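Local coordinates for protein hydrolase, HD family (Bacillus thuringiensis serovar konkukian, PDB 3DJB) that probably acts as a metal-dependent hydrolase of the HD superfamily, binding a magnesium ion in an all-helical fold, at residues Ile50-Ala54 against His92-Ile97. The protein carries 3 engineered substitutions. Numbering follows the deposited sequence.
Sequences IIEMA and HVLHII
Two helices of the HD domain, 48-55 and 87-96, pack through Ile50 and Ala54 on one and His92, Val93 and Ile96 on the other. Their local axes come within 8.7 Å and cross at -49°. Ile50, one turn before Ala54, spreads both of its branches over the partner helix. Its CG1 lies 3.7 Å from Val93 CG2. A chi1 of -80° puts CG1 beside the backbone N and Ile50 CG2 anti to it, over one face of the His92 imidazole. This is a CH-pi contact, with Ile50 CG2 4.2 Å from the centroid of the His92 ring. The histidine suits this border position: CB and the ring face meet the isoleucine, and NE2 hydrogen-bonds Ser112. Val93, short and branched, fills the middle, its CG1 3.9 Å from CB of selenomethionine Met53; Leu80 of helix 73-82 touches both residues. Ala54, with only a methyl, lets the backbones come nearest here, its CA 5.4 Å from Val93 CA. Ile96 CD1 packs 3.6 Å from Ala54 CB. Ile97 also packs on Met73 and Val76 of helix 73-82. This is a core helix pair of the all-helical HD domain, one end adjoining His58 of the H...HD...D magnesium site (His29, His58, Asp59, Asp122).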
loop_
_atom_site.group_PDB
_atom_site.type_symbol
_atom_site.label_atom_id
_atom_site.label_comp_id
_atom_site.label_asym_id
_atom_site.label_seq_id
_atom_site.Cartn_x
_atom_site.Cartn_y
_atom_site.Cartn_z
ATOM N N ILE A 50 -11.295 -27.541 -17.667
ATOM C CA ILE A 50 -11.512 -27.839 -16.265
ATOM C C ILE A 50 -10.857 -26.738 -15.459
ATOM O O ILE A 50 -11.519 -26.086 -14.660
ATOM C CB ILE A 50 -10.943 -29.234 -15.848
ATOM C CG1 ILE A 50 -11.921 -30.341 -16.260
ATOM C CG2 ILE A 50 -10.786 -29.309 -14.343
ATOM C CD1 ILE A 50 -11.402 -31.732 -16.021
ATOM N N ILE A 51 -9.568 -26.508 -15.684
ATOM C CA ILE A 51 -8.853 -25.472 -14.946
ATOM C C ILE A 51 -9.656 -24.167 -14.929
ATOM O O ILE A 51 -9.902 -23.606 -13.854
ATOM C CB ILE A 51 -7.459 -25.219 -15.547
ATOM C CG1 ILE A 51 -6.588 -26.452 -15.349
ATOM C CG2 ILE A 51 -6.805 -24.035 -14.869
ATOM C CD1 ILE A 51 -5.222 -26.362 -16.000
ATOM N N GLU A 52 -10.081 -23.699 -16.105
ATOM C CA GLU A 52 -10.852 -22.464 -16.201
ATOM C C GLU A 52 -12.172 -22.528 -15.454
ATOM O O GLU A 52 -12.453 -21.688 -14.600
ATOM C CB GLU A 52 -11.137 -22.119 -17.653
ATOM C CG GLU A 52 -9.927 -21.806 -18.447
ATOM C CD GLU A 52 -10.280 -21.209 -19.783
ATOM O OE1 GLU A 52 -10.896 -20.122 -19.806
ATOM O OE2 GLU A 52 -9.946 -21.822 -20.819
HETATM N N MSE A 53 -12.994 -23.513 -15.786
HETATM C CA MSE A 53 -14.279 -23.645 -15.114
HETATM C C MSE A 53 -14.097 -23.684 -13.602
HETATM O O MSE A 53 -14.931 -23.165 -12.850
HETATM C CB MSE A 53 -14.999 -24.914 -15.561
HETATM C CG MSE A 53 -15.582 -24.816 -16.941
HETATM SE SE MSE A 53 -16.806 -23.328 -17.066
HETATM C CE MSE A 53 -18.354 -24.139 -16.234
ATOM N N ALA A 54 -13.004 -24.295 -13.154
ATOM C CA ALA A 54 -12.766 -24.393 -11.725
ATOM C C ALA A 54 -12.390 -23.043 -11.138
ATOM O O ALA A 54 -13.088 -22.534 -10.254
ATOM C CB ALA A 54 -11.689 -25.420 -11.436
ATOM N N HIS A 92 -14.778 -33.612 -11.653
ATOM C CA HIS A 92 -13.408 -33.110 -11.448
ATOM C C HIS A 92 -13.389 -31.611 -11.256
ATOM O O HIS A 92 -12.557 -31.079 -10.517
ATOM C CB HIS A 92 -12.537 -33.441 -12.662
ATOM C CG HIS A 92 -11.078 -33.151 -12.470
ATOM N ND1 HIS A 92 -10.181 -33.142 -13.520
ATOM C CD2 HIS A 92 -10.355 -32.917 -11.353
ATOM C CE1 HIS A 92 -8.967 -32.914 -13.053
ATOM N NE2 HIS A 92 -9.041 -32.776 -11.743
ATOM N N VAL A 93 -14.297 -30.935 -11.949
ATOM C CA VAL A 93 -14.388 -29.493 -11.858
ATOM C C VAL A 93 -14.853 -29.131 -10.465
ATOM O O VAL A 93 -14.098 -28.568 -9.685
ATOM C CB VAL A 93 -15.375 -28.916 -12.895
ATOM C CG1 VAL A 93 -15.612 -27.442 -12.609
ATOM C CG2 VAL A 93 -14.827 -29.099 -14.309
ATOM N N LEU A 94 -16.086 -29.480 -10.129
ATOM C CA LEU A 94 -16.568 -29.133 -8.805
ATOM C C LEU A 94 -15.816 -29.882 -7.720
ATOM O O LEU A 94 -16.156 -29.793 -6.546
ATOM C CB LEU A 94 -18.070 -29.389 -8.674
ATOM C CG LEU A 94 -18.523 -30.782 -8.284
ATOM C CD1 LEU A 94 -19.483 -30.644 -7.124
ATOM C CD2 LEU A 94 -19.162 -31.491 -9.464
ATOM N N HIS A 95 -14.789 -30.619 -8.104
ATOM C CA HIS A 95 -14.029 -31.355 -7.114
ATOM C C HIS A 95 -13.050 -30.397 -6.460
ATOM O O HIS A 95 -13.239 -30.009 -5.308
ATOM C CB HIS A 95 -13.295 -32.512 -7.780
ATOM C CG HIS A 95 -12.440 -33.312 -6.848
ATOM N ND1 HIS A 95 -12.942 -33.974 -5.749
ATOM C CD2 HIS A 95 -11.114 -33.586 -6.878
ATOM C CE1 HIS A 95 -11.964 -34.624 -5.143
ATOM N NE2 HIS A 95 -10.845 -34.405 -5.809
ATOM N N ILE A 96 -12.022 -29.990 -7.201
ATOM C CA ILE A 96 -11.015 -29.069 -6.668
ATOM C C ILE A 96 -11.637 -27.813 -6.047
ATOM O O ILE A 96 -11.059 -27.191 -5.146
ATOM C CB ILE A 96 -9.964 -28.704 -7.767
ATOM C CG1 ILE A 96 -10.645 -28.334 -9.079
ATOM C CG2 ILE A 96 -9.048 -29.901 -8.015
ATOM C CD1 ILE A 96 -9.673 -28.180 -10.239
ATOM N N ILE A 97 -12.836 -27.478 -6.520
ATOM C CA ILE A 97 -13.610 -26.331 -6.038
ATOM C C ILE A 97 -13.895 -26.545 -4.552
ATOM O O ILE A 97 -14.427 -25.665 -3.870
ATOM C CB ILE A 97 -14.959 -26.231 -6.782
ATOM C CG1 ILE A 97 -15.279 -24.789 -7.122
ATOM C CG2 ILE A 97 -16.079 -26.786 -5.916
ATOM C CD1 ILE A 97 -16.491 -24.664 -8.007
#